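Local coordinates for protein putative sugar isomerase (Parabacteroides distasonis, PDB 3LMZ) that is a putative sugar isomerase with a xylose isomerase-like TIM-barrel domain, so it probably interconverts sugars, at residues Arg93-Ala98 and Phe127-His132; Val103-Gly108 and Val185-Ile190; Lys120-Tyr125 and Pro156-Cys161. All blocks are in the same frame, centred on the assembly; numbering follows the deposited sequence. Where two conformers were deposited one is given.

Contact 1 (Arg93-Ala98 and Phe127-His132); sequences RAFDYA and FHYAIH
Phe-95 and Phe-127 both carry CG anti to their own carbonyl carbon (chi1 -87° and -66°), and the two side chains run past each other in opposite directions. They meet where Phe-95 CD2 lies 3.7 Å from Phe-127 CD2. Tyr-129 takes the other course, its CG anti to the backbone N (chi1 -170°), and its side chain crosses that of Phe-95 at about a right angle; Phe-95 CZ rests 3.8 Å from Tyr-129 CD2. On its helix side Phe-127 reaches the backbone, for its CE2 comes 3.7 Å from Phe-95 O, which lies in the plane of the ring at its edge, while the methyl CB of Ala-98 touches the same CE2 at 3.8 Å. The four touching residues are all buried, and their side chains meet through apolar atoms. Replacing Phe-95 with an alanine would probably open a gap between helix and strand, leaving the rings of Phe-127 and Tyr-129 without the neighbour they share. Helix 88-101 thus packs on the outer side of the barrel, where Ile-106 of strand 105-110 and Val-122 and Tyr-125 of helix 115-125 also touch these aromatics.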
loop_
_atom_site.group_PDB
_atom_site.type_symbol
_atom_site.label_atom_id
_atom_site.label_comp_id
_atom_site.label_asym_id
_atom_site.label_seq_id
_atom_site.Cartn_x
_atom_site.Cartn_y
_atom_site.Cartn_z
ATOM N N ARG A 93 -23.943 20.763 22.408
ATOM C CA ARG A 93 -24.365 20.285 21.095
ATOM C C ARG A 93 -23.594 19.038 20.632
ATOM O O ARG A 93 -24.191 18.102 20.046
ATOM C CB ARG A 93 -24.304 21.387 20.059
ATOM C CG ARG A 93 -25.407 22.382 20.300
ATOM C CD ARG A 93 -25.379 23.519 19.371
ATOM N NE ARG A 93 -26.501 24.403 19.649
ATOM C CZ ARG A 93 -26.742 25.528 18.990
ATOM N NH1 ARG A 93 -25.935 25.905 18.002
ATOM N NH2 ARG A 93 -27.793 26.278 19.327
ATOM N N ALA A 94 -22.287 18.991 20.929
ATOM C CA ALA A 94 -21.471 17.836 20.504
ATOM C C ALA A 94 -21.845 16.536 21.230
ATOM O O ALA A 94 -21.889 15.497 20.627
ATOM C CB ALA A 94 -19.981 18.160 20.710
ATOM N N PHE A 95 -22.122 16.640 22.532
ATOM C CA PHE A 95 -22.480 15.458 23.305
ATOM C C PHE A 95 -23.867 14.986 22.841
ATOM O O PHE A 95 -24.080 13.786 22.703
ATOM C CB PHE A 95 -22.387 15.738 24.819
ATOM C CG PHE A 95 -21.042 15.509 25.388
ATOM C CD1 PHE A 95 -20.060 16.449 25.220
ATOM C CD2 PHE A 95 -20.727 14.339 26.039
ATOM C CE1 PHE A 95 -18.795 16.237 25.748
ATOM C CE2 PHE A 95 -19.478 14.112 26.579
ATOM C CZ PHE A 95 -18.490 15.078 26.409
ATOM N N ASP A 96 -24.801 15.901 22.637
ATOM C CA ASP A 96 -26.126 15.457 22.202
ATOM C C ASP A 96 -26.041 14.798 20.805
ATOM O O ASP A 96 -26.600 13.723 20.564
ATOM C CB ASP A 96 -27.122 16.618 22.236
ATOM C CG ASP A 96 -28.484 16.217 21.743
ATOM O OD1 ASP A 96 -29.062 15.243 22.254
ATOM O OD2 ASP A 96 -28.958 16.883 20.805
ATOM N N TYR A 97 -25.249 15.392 19.916
ATOM C CA TYR A 97 -25.018 14.806 18.587
ATOM C C TYR A 97 -24.423 13.396 18.691
ATOM O O TYR A 97 -24.946 12.436 18.109
ATOM C CB TYR A 97 -24.106 15.745 17.843
ATOM C CG TYR A 97 -23.452 15.211 16.566
ATOM C CD1 TYR A 97 -24.171 15.062 15.386
ATOM C CD2 TYR A 97 -22.067 15.074 16.508
ATOM C CE1 TYR A 97 -23.528 14.698 14.193
ATOM C CE2 TYR A 97 -21.396 14.695 15.324
ATOM C CZ TYR A 97 -22.105 14.531 14.178
ATOM O OH TYR A 97 -21.401 14.256 13.023
ATOM N N ALA A 98 -23.392 13.220 19.538
ATOM C CA ALA A 98 -22.855 11.880 19.710
ATOM C C ALA A 98 -23.929 10.851 20.130
ATOM O O ALA A 98 -23.987 9.747 19.657
ATOM C CB ALA A 98 -21.710 11.871 20.659
ATOM N N PHE A 127 -19.504 8.883 28.215
ATOM C CA PHE A 127 -18.743 8.794 26.974
ATOM C C PHE A 127 -17.241 9.020 27.274
ATOM O O PHE A 127 -16.891 9.659 28.278
ATOM C CB PHE A 127 -19.162 9.903 25.956
ATOM C CG PHE A 127 -20.565 9.791 25.433
ATOM C CD1 PHE A 127 -21.301 8.642 25.510
ATOM C CD2 PHE A 127 -21.116 10.895 24.771
ATOM C CE1 PHE A 127 -22.595 8.569 24.982
ATOM C CE2 PHE A 127 -22.383 10.826 24.235
ATOM C CZ PHE A 127 -23.108 9.681 24.328
ATOM N N HIS A 128 -16.386 8.451 26.432
ATOM C CA HIS A 128 -14.983 8.810 26.398
ATOM C C HIS A 128 -14.822 10.007 25.458
ATOM O O HIS A 128 -15.569 10.201 24.497
ATOM C CB HIS A 128 -14.132 7.631 25.972
ATOM C CG HIS A 128 -13.909 6.606 27.051
ATOM N ND1 HIS A 128 -14.898 5.718 27.432
ATOM C CD2 HIS A 128 -12.831 6.332 27.818
ATOM C CE1 HIS A 128 -14.421 4.931 28.386
ATOM N NE2 HIS A 128 -13.161 5.271 28.621
ATOM N N TYR A 129 -13.816 10.823 25.754
ATOM C CA TYR A 129 -13.521 12.048 25.070
ATOM C C TYR A 129 -12.012 12.111 24.815
ATOM O O TYR A 129 -11.219 12.090 25.756
ATOM C CB TYR A 129 -13.945 13.247 25.921
ATOM C CG TYR A 129 -13.911 14.574 25.222
ATOM C CD1 TYR A 129 -12.704 15.246 25.055
ATOM C CD2 TYR A 129 -15.054 15.213 24.767
ATOM C CE1 TYR A 129 -12.649 16.479 24.429
ATOM C CE2 TYR A 129 -15.012 16.432 24.147
ATOM C CZ TYR A 129 -13.820 17.086 24.021
ATOM O OH TYR A 129 -13.786 18.313 23.402
ATOM N N ALA A 130 -11.625 12.140 23.541
ATOM C CA ALA A 130 -10.236 12.051 23.114
ATOM C C ALA A 130 -9.831 13.388 22.491
ATOM O O ALA A 130 -10.343 13.737 21.450
ATOM C CB ALA A 130 -10.050 10.920 22.088
ATOM N N ILE A 131 -8.929 14.106 23.145
ATOM C CA ILE A 131 -8.456 15.427 22.688
ATOM C C ILE A 131 -7.398 15.219 21.572
ATOM O O ILE A 131 -6.382 14.517 21.769
ATOM C CB ILE A 131 -7.835 16.253 23.833
ATOM C CG1 ILE A 131 -8.883 16.556 24.905
ATOM C CG2 ILE A 131 -7.213 17.541 23.256
ATOM C CD1 ILE A 131 -8.358 16.991 26.218
ATOM N N HIS A 132 -7.635 15.840 20.404
ATOM C CA HIS A 132 -6.684 15.709 19.272
ATOM C C HIS A 132 -5.510 16.673 19.421
ATOM O O HIS A 132 -5.663 17.859 19.181
ATOM C CB HIS A 132 -7.369 15.902 17.900
ATOM C CG HIS A 132 -6.480 15.519 16.763
ATOM N ND1 HIS A 132 -6.570 16.056 15.501
ATOM C CD2 HIS A 132 -5.444 14.643 16.715
ATOM C CE1 HIS A 132 -5.632 15.532 14.727
ATOM N NE2 HIS A 132 -4.923 14.671 15.433
#

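Contact 2 (Val103-Gly108 and Val185-Ile190); sequences VKLIVG and VFDMHI
Leu-105 and Phe-186 make a light apolar contact. Leu-105 CD1 comes 4.2 Å from Phe-186 CB, so the leucine meets the root of the phenylalanine, whose ring leads away from strand 105-108 and turns to His-128, which it meets edge-to-face. The other methyl of the leucine bears on the backbone: Leu-105 CD2 stands 3.6 Å from Phe-186 O. With CG anti to the backbone N (chi1 175°), the leucine extends its branched end across to the facing strand.

A second kind of meeting sets hydrocarbon against carboxylate. The side chains of Val-107 and Asp-187 cross at about a right angle, and the methyl CG2 of Val-107 touches Asp-187 OD2 at 3.7 Å. Leu-105 CD2 is a looser neighbour of the other oxygen, at 4.3 Å from Asp-187 OD1. The valine therefore packs against a polar group without supplying a bond to it; the polar need of OD1 is met from elsewhere, by a hydrogen bond with Tyr-78 OH.

No hydrogen bond joins the two segments, and the strand axes explain why. They stay 8.3 Å apart at their closest and their directions diverge by 58°, as expected for strands that face each other across the inside of a barrel instead of lying edge to edge. Around the sheet, strands 128-132 and 158-163 stand in sequence between 105-110 and 185-193, while strand 76-85 flanks 105-110 on its other edge.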
loop_
_atom_site.group_PDB
_atom_site.type_symbol
_atom_site.label_atom_id
_atom_site.label_comp_id
_atom_site.label_asym_id
_atom_site.label_seq_id
_atom_site.Cartn_x
_atom_site.Cartn_y
_atom_site.Cartn_z
ATOM N N VAL A 103 -22.775 6.860 19.078
ATOM C CA VAL A 103 -21.389 6.573 19.463
ATOM C C VAL A 103 -21.144 6.919 20.947
ATOM O O VAL A 103 -21.965 7.610 21.580
ATOM C CB VAL A 103 -20.365 7.290 18.576
ATOM C CG1 VAL A 103 -20.543 6.838 17.121
ATOM C CG2 VAL A 103 -20.447 8.789 18.732
ATOM N N LYS A 104 -20.057 6.376 21.502
ATOM C CA LYS A 104 -19.691 6.621 22.899
ATOM C C LYS A 104 -18.302 7.228 23.018
ATOM O O LYS A 104 -17.738 7.244 24.130
ATOM C CB LYS A 104 -19.829 5.349 23.723
ATOM C CG LYS A 104 -21.257 4.868 23.637
ATOM C CD LYS A 104 -21.668 3.953 24.718
ATOM C CE LYS A 104 -23.164 3.547 24.471
ATOM N NZ LYS A 104 -23.587 3.545 22.991
ATOM N N LEU A 105 -17.756 7.668 21.878
ATOM C CA LEU A 105 -16.412 8.278 21.816
ATOM C C LEU A 105 -16.522 9.533 20.946
ATOM O O LEU A 105 -17.006 9.528 19.800
ATOM C CB LEU A 105 -15.387 7.314 21.180
ATOM C CG LEU A 105 -13.971 7.843 20.926
ATOM C CD1 LEU A 105 -13.335 8.326 22.183
ATOM C CD2 LEU A 105 -13.087 6.750 20.198
ATOM N N ILE A 106 -16.044 10.617 21.544
ATOM C CA ILE A 106 -15.997 11.930 20.928
ATOM C C ILE A 106 -14.518 12.355 20.855
ATOM O O ILE A 106 -13.803 12.299 21.852
ATOM C CB ILE A 106 -16.760 12.995 21.756
ATOM C CG1 ILE A 106 -18.239 12.658 21.835
ATOM C CG2 ILE A 106 -16.520 14.410 21.201
ATOM C CD1 ILE A 106 -19.078 13.617 22.795
ATOM N N VAL A 107 -14.062 12.677 19.645
ATOM C CA VAL A 107 -12.742 13.267 19.409
ATOM C C VAL A 107 -12.989 14.786 19.339
ATOM O O VAL A 107 -13.794 15.301 18.562
ATOM C CB VAL A 107 -12.075 12.683 18.160
ATOM C CG1 VAL A 107 -10.627 13.238 18.056
ATOM C CG2 VAL A 107 -12.083 11.108 18.215
ATOM N N GLY A 108 -12.309 15.519 20.227
ATOM C CA GLY A 108 -12.579 16.946 20.433
ATOM C C GLY A 108 -11.343 17.809 20.551
ATOM O O GLY A 108 -10.232 17.293 20.782
ATOM N N VAL A 185 -5.158 7.013 26.345
ATOM C CA VAL A 185 -5.165 7.083 24.876
ATOM C C VAL A 185 -6.423 6.340 24.391
ATOM O O VAL A 185 -6.533 5.097 24.511
ATOM C CB VAL A 185 -3.903 6.459 24.245
ATOM C CG1 VAL A 185 -3.985 6.427 22.709
ATOM C CG2 VAL A 185 -2.619 7.221 24.726
ATOM N N PHE A 186 -7.386 7.108 23.862
ATOM C CA PHE A 186 -8.685 6.538 23.502
ATOM C C PHE A 186 -8.906 6.443 22.012
ATOM O O PHE A 186 -9.892 5.867 21.557
ATOM C CB PHE A 186 -9.823 7.289 24.241
ATOM C CG PHE A 186 -9.712 7.192 25.749
ATOM C CD1 PHE A 186 -9.417 5.977 26.377
ATOM C CD2 PHE A 186 -9.825 8.322 26.543
ATOM C CE1 PHE A 186 -9.298 5.886 27.749
ATOM C CE2 PHE A 186 -9.680 8.223 27.898
ATOM C CZ PHE A 186 -9.419 7.013 28.491
ATOM N N ASP A 187 -8.021 7.079 21.263
ATOM C CA ASP A 187 -8.067 7.050 19.790
ATOM C C ASP A 187 -6.669 7.355 19.300
ATOM O O ASP A 187 -5.802 7.832 20.055
ATOM C CB ASP A 187 -9.066 8.079 19.260
ATOM C CG ASP A 187 -9.373 7.949 17.777
ATOM O OD1 ASP A 187 -9.838 6.872 17.396
ATOM O OD2 ASP A 187 -9.305 8.970 17.113
HETATM N N MSE A 188 -6.414 7.080 18.019
HETATM C CA MSE A 188 -5.097 7.335 17.481
HETATM C C MSE A 188 -5.275 7.708 16.011
HETATM O O MSE A 188 -6.034 7.052 15.302
HETATM C CB MSE A 188 -4.238 6.082 17.533
HETATM C CG MSE A 188 -2.767 6.314 17.283
HETATM SE SE MSE A 188 -1.745 4.637 17.334
HETATM C CE MSE A 188 -2.310 4.240 19.249
ATOM N N HIS A 189 -4.529 8.737 15.590
ATOM C CA HIS A 189 -4.333 9.023 14.160
ATOM C C HIS A 189 -2.951 8.509 13.795
ATOM O O HIS A 189 -1.913 8.997 14.317
ATOM C CB HIS A 189 -4.491 10.529 13.878
ATOM C CG HIS A 189 -5.905 11.009 13.989
ATOM N ND1 HIS A 189 -6.293 12.295 13.676
ATOM C CD2 HIS A 189 -7.040 10.335 14.295
ATOM C CE1 HIS A 189 -7.610 12.396 13.829
ATOM N NE2 HIS A 189 -8.090 11.224 14.198
ATOM N N ILE A 190 -2.937 7.615 12.804
ATOM C CA ILE A 190 -1.709 7.123 12.174
ATOM C C ILE A 190 -1.468 7.945 10.934
ATOM O O ILE A 190 -2.420 8.354 10.252
ATOM C CB ILE A 190 -1.721 5.596 11.905
ATOM C CG1 ILE A 190 -2.936 5.170 11.082
ATOM C CG2 ILE A 190 -1.702 4.824 13.256
ATOM C CD1 ILE A 190 -2.803 3.785 10.537
#

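Contact 3 (Lys120-Tyr125 and Pro156-Cys161); sequences KKVKEY and PRIGMC
Arg-157 spreads its guanidinium beneath the backbone of the helix, so that Val-122 O lies over the centre of one face, 3.6 Å above the plane. At that position the carbonyl meets the flat of the group and takes no hydrogen bond from it. The chain of Lys-123 crosses that of Arg-157 at about a right angle, its CG 3.5 Å from Arg-157 NH2. Deeper in, Val-122 CG2 packs on Ile-158 CG1 at 4.0 Å, again with the side chains crossed.

A water links the two segments at the more exposed side: it donates to Lys-123 O (2.7 Å) and accepts from Arg-157 NH1 (3.0 Å), lying in the guanidinium plane at its edge. The bend in the arginine chain (chi3 -68°) turns one face of the guanidinium toward Val-122 O.

Further out, acidic residues fix these charges. Asp-155 forms salt bridges with both Arg-157 NH2 and Lys-123 NZ, which probably eases the approach of the two like charges, 5.0 Å apart from Lys-123 NZ to Arg-157 NH2. Asp-126 takes Arg-157 NH1, and Asp-119 is a second partner of Lys-123.

Packing of an outer helix over parallel strands, here with charged groups toward the exposed side, is characteristic of a TIM barrel; Val-122 of helix 115-125 touches both Tyr-129 of strand 128-132 and Ile-158 of strand 158-163.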
loop_
_atom_site.group_PDB
_atom_site.type_symbol
_atom_site.label_atom_id
_atom_site.label_comp_id
_atom_site.label_asym_id
_atom_site.label_seq_id
_atom_site.Cartn_x
_atom_site.Cartn_y
_atom_site.Cartn_z
ATOM N N LYS A 120 -17.777 17.393 33.393
ATOM C CA LYS A 120 -19.204 17.323 33.724
ATOM C C LYS A 120 -19.973 16.506 32.679
ATOM O O LYS A 120 -20.811 15.636 33.007
ATOM C CB LYS A 120 -19.799 18.759 33.789
ATOM C CG LYS A 120 -21.194 18.844 34.268
ATOM C CD LYS A 120 -21.767 20.269 34.116
ATOM C CE LYS A 120 -21.968 20.934 35.378
ATOM N NZ LYS A 120 -22.589 22.284 35.159
ATOM N N LYS A 121 -19.668 16.708 31.388
ATOM C CA LYS A 121 -20.424 16.068 30.319
ATOM C C LYS A 121 -20.068 14.571 30.151
ATOM O O LYS A 121 -20.988 13.763 29.964
ATOM C CB LYS A 121 -20.252 16.855 29.003
ATOM C CG LYS A 121 -21.035 18.188 29.011
ATOM C CD LYS A 121 -22.533 17.922 28.777
ATOM C CE LYS A 121 -23.429 19.101 29.020
ATOM N NZ LYS A 121 -24.847 18.771 28.576
ATOM N N VAL A 122 -18.808 14.197 30.375
ATOM C CA VAL A 122 -18.503 12.791 30.308
ATOM C C VAL A 122 -19.208 12.067 31.445
ATOM O O VAL A 122 -19.627 10.917 31.235
ATOM C CB VAL A 122 -16.975 12.384 30.257
ATOM C CG1 VAL A 122 -16.265 12.953 29.026
ATOM C CG2 VAL A 122 -16.217 12.796 31.480
ATOM N N LYS A 123 -19.413 12.700 32.619
ATOM C CA LYS A 123 -20.172 12.079 33.713
ATOM C C LYS A 123 -21.651 11.928 33.371
ATOM O O LYS A 123 -22.271 10.925 33.674
ATOM C CB LYS A 123 -19.997 12.918 34.977
ATOM C CG LYS A 123 -18.605 12.772 35.586
ATOM C CD LYS A 123 -18.408 13.708 36.789
ATOM C CE LYS A 123 -17.215 13.338 37.651
ATOM N NZ LYS A 123 -15.854 13.375 36.949
ATOM N N GLU A 124 -22.211 12.949 32.731
ATOM C CA GLU A 124 -23.609 12.971 32.376
ATOM C C GLU A 124 -23.939 11.901 31.349
ATOM O O GLU A 124 -24.986 11.229 31.422
ATOM C CB GLU A 124 -23.983 14.358 31.848
ATOM C CG GLU A 124 -25.404 14.446 31.370
ATOM C CD GLU A 124 -25.798 15.761 30.759
ATOM O OE1 GLU A 124 -24.939 16.657 30.613
ATOM O OE2 GLU A 124 -26.995 15.907 30.382
ATOM N N TYR A 125 -23.079 11.699 30.360
ATOM C CA TYR A 125 -23.358 10.853 29.203
ATOM C C TYR A 125 -22.665 9.480 29.245
ATOM O O TYR A 125 -23.041 8.572 28.498
ATOM C CB TYR A 125 -22.963 11.542 27.899
ATOM C CG TYR A 125 -23.909 12.579 27.441
ATOM C CD1 TYR A 125 -23.873 13.845 28.004
ATOM C CD2 TYR A 125 -24.860 12.319 26.469
ATOM C CE1 TYR A 125 -24.768 14.820 27.617
ATOM C CE2 TYR A 125 -25.750 13.281 26.043
ATOM C CZ TYR A 125 -25.719 14.540 26.628
ATOM O OH TYR A 125 -26.624 15.498 26.231
ATOM N N PRO A 156 -11.414 9.908 34.444
ATOM C CA PRO A 156 -10.668 8.916 33.679
ATOM C C PRO A 156 -11.100 8.764 32.219
ATOM O O PRO A 156 -10.324 8.233 31.397
ATOM C CB PRO A 156 -10.946 7.642 34.435
ATOM C CG PRO A 156 -11.216 8.041 35.778
ATOM C CD PRO A 156 -11.915 9.357 35.714
ATOM N N ARG A 157 -12.336 9.183 31.871
ATOM C CA ARG A 157 -12.840 9.105 30.517
ATOM C C ARG A 157 -12.378 10.213 29.545
ATOM O O ARG A 157 -12.728 10.188 28.383
ATOM C CB ARG A 157 -14.362 8.998 30.562
ATOM C CG ARG A 157 -14.889 7.686 31.126
ATOM C CD ARG A 157 -16.343 7.768 31.495
ATOM N NE ARG A 157 -16.548 8.656 32.643
ATOM C CZ ARG A 157 -17.654 8.725 33.364
ATOM N NH1 ARG A 157 -18.711 7.948 33.108
ATOM N NH2 ARG A 157 -17.715 9.545 34.424
ATOM N N ILE A 158 -11.590 11.167 30.052
ATOM C CA ILE A 158 -11.000 12.209 29.262
ATOM C C ILE A 158 -9.535 11.873 28.993
ATOM O O ILE A 158 -8.759 11.601 29.878
ATOM C CB ILE A 158 -11.074 13.570 29.923
ATOM C CG1 ILE A 158 -12.507 13.930 30.325
ATOM C CG2 ILE A 158 -10.508 14.586 28.957
ATOM C CD1 ILE A 158 -12.645 15.231 31.171
ATOM N N GLY A 159 -9.179 11.830 27.714
ATOM C CA GLY A 159 -7.800 11.562 27.312
ATOM C C GLY A 159 -7.453 12.219 25.988
ATOM O O GLY A 159 -7.929 13.293 25.668
HETATM N N MSE A 160 -6.686 11.474 25.216
HETATM C CA MSE A 160 -6.110 11.944 23.954
HETATM C C MSE A 160 -6.432 11.036 22.785
HETATM O O MSE A 160 -6.651 9.828 22.925
HETATM C CB MSE A 160 -4.568 12.107 24.044
HETATM C CG MSE A 160 -3.774 10.798 24.116
HETATM SE SE MSE A 160 -1.919 11.167 24.416
HETATM C CE MSE A 160 -2.068 11.648 26.260
ATOM N N CYS A 161 -6.479 11.699 21.609
ATOM C CA CYS A 161 -6.327 11.095 20.279
ATOM C C CYS A 161 -4.839 11.288 19.998
ATOM O O CYS A 161 -4.349 12.408 19.719
ATOM C CB CYS A 161 -7.228 11.792 19.229
ATOM S SG CYS A 161 -6.788 11.145 17.628
HETATM O O HOH W 1 -21.390 8.426 34.251
#

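The three contacts sample both faces of one arc of a TIM barrel. Contacts 1 and 3, with centres about 8 Å apart, lie in the outer layer, where helices 88-101 and 115-125 pack on strands 128-132 and 158-163; contact 2 spans the inside, its centre about 9 Å from that of contact 1 and 11 Å from that of contact 3. Along the chain the segments of contacts 1 and 3 alternate, as do those of contacts 1 and 2, whereas contact 3 is nested within the loop closed by contact 2. Strands 105-110, 128-132, 158-163 and 185-193 are successive parallel neighbours, so contacts 1 and 3 join one continuous arc of the barrel wall to the outer helices and contact 2 crosses its interior.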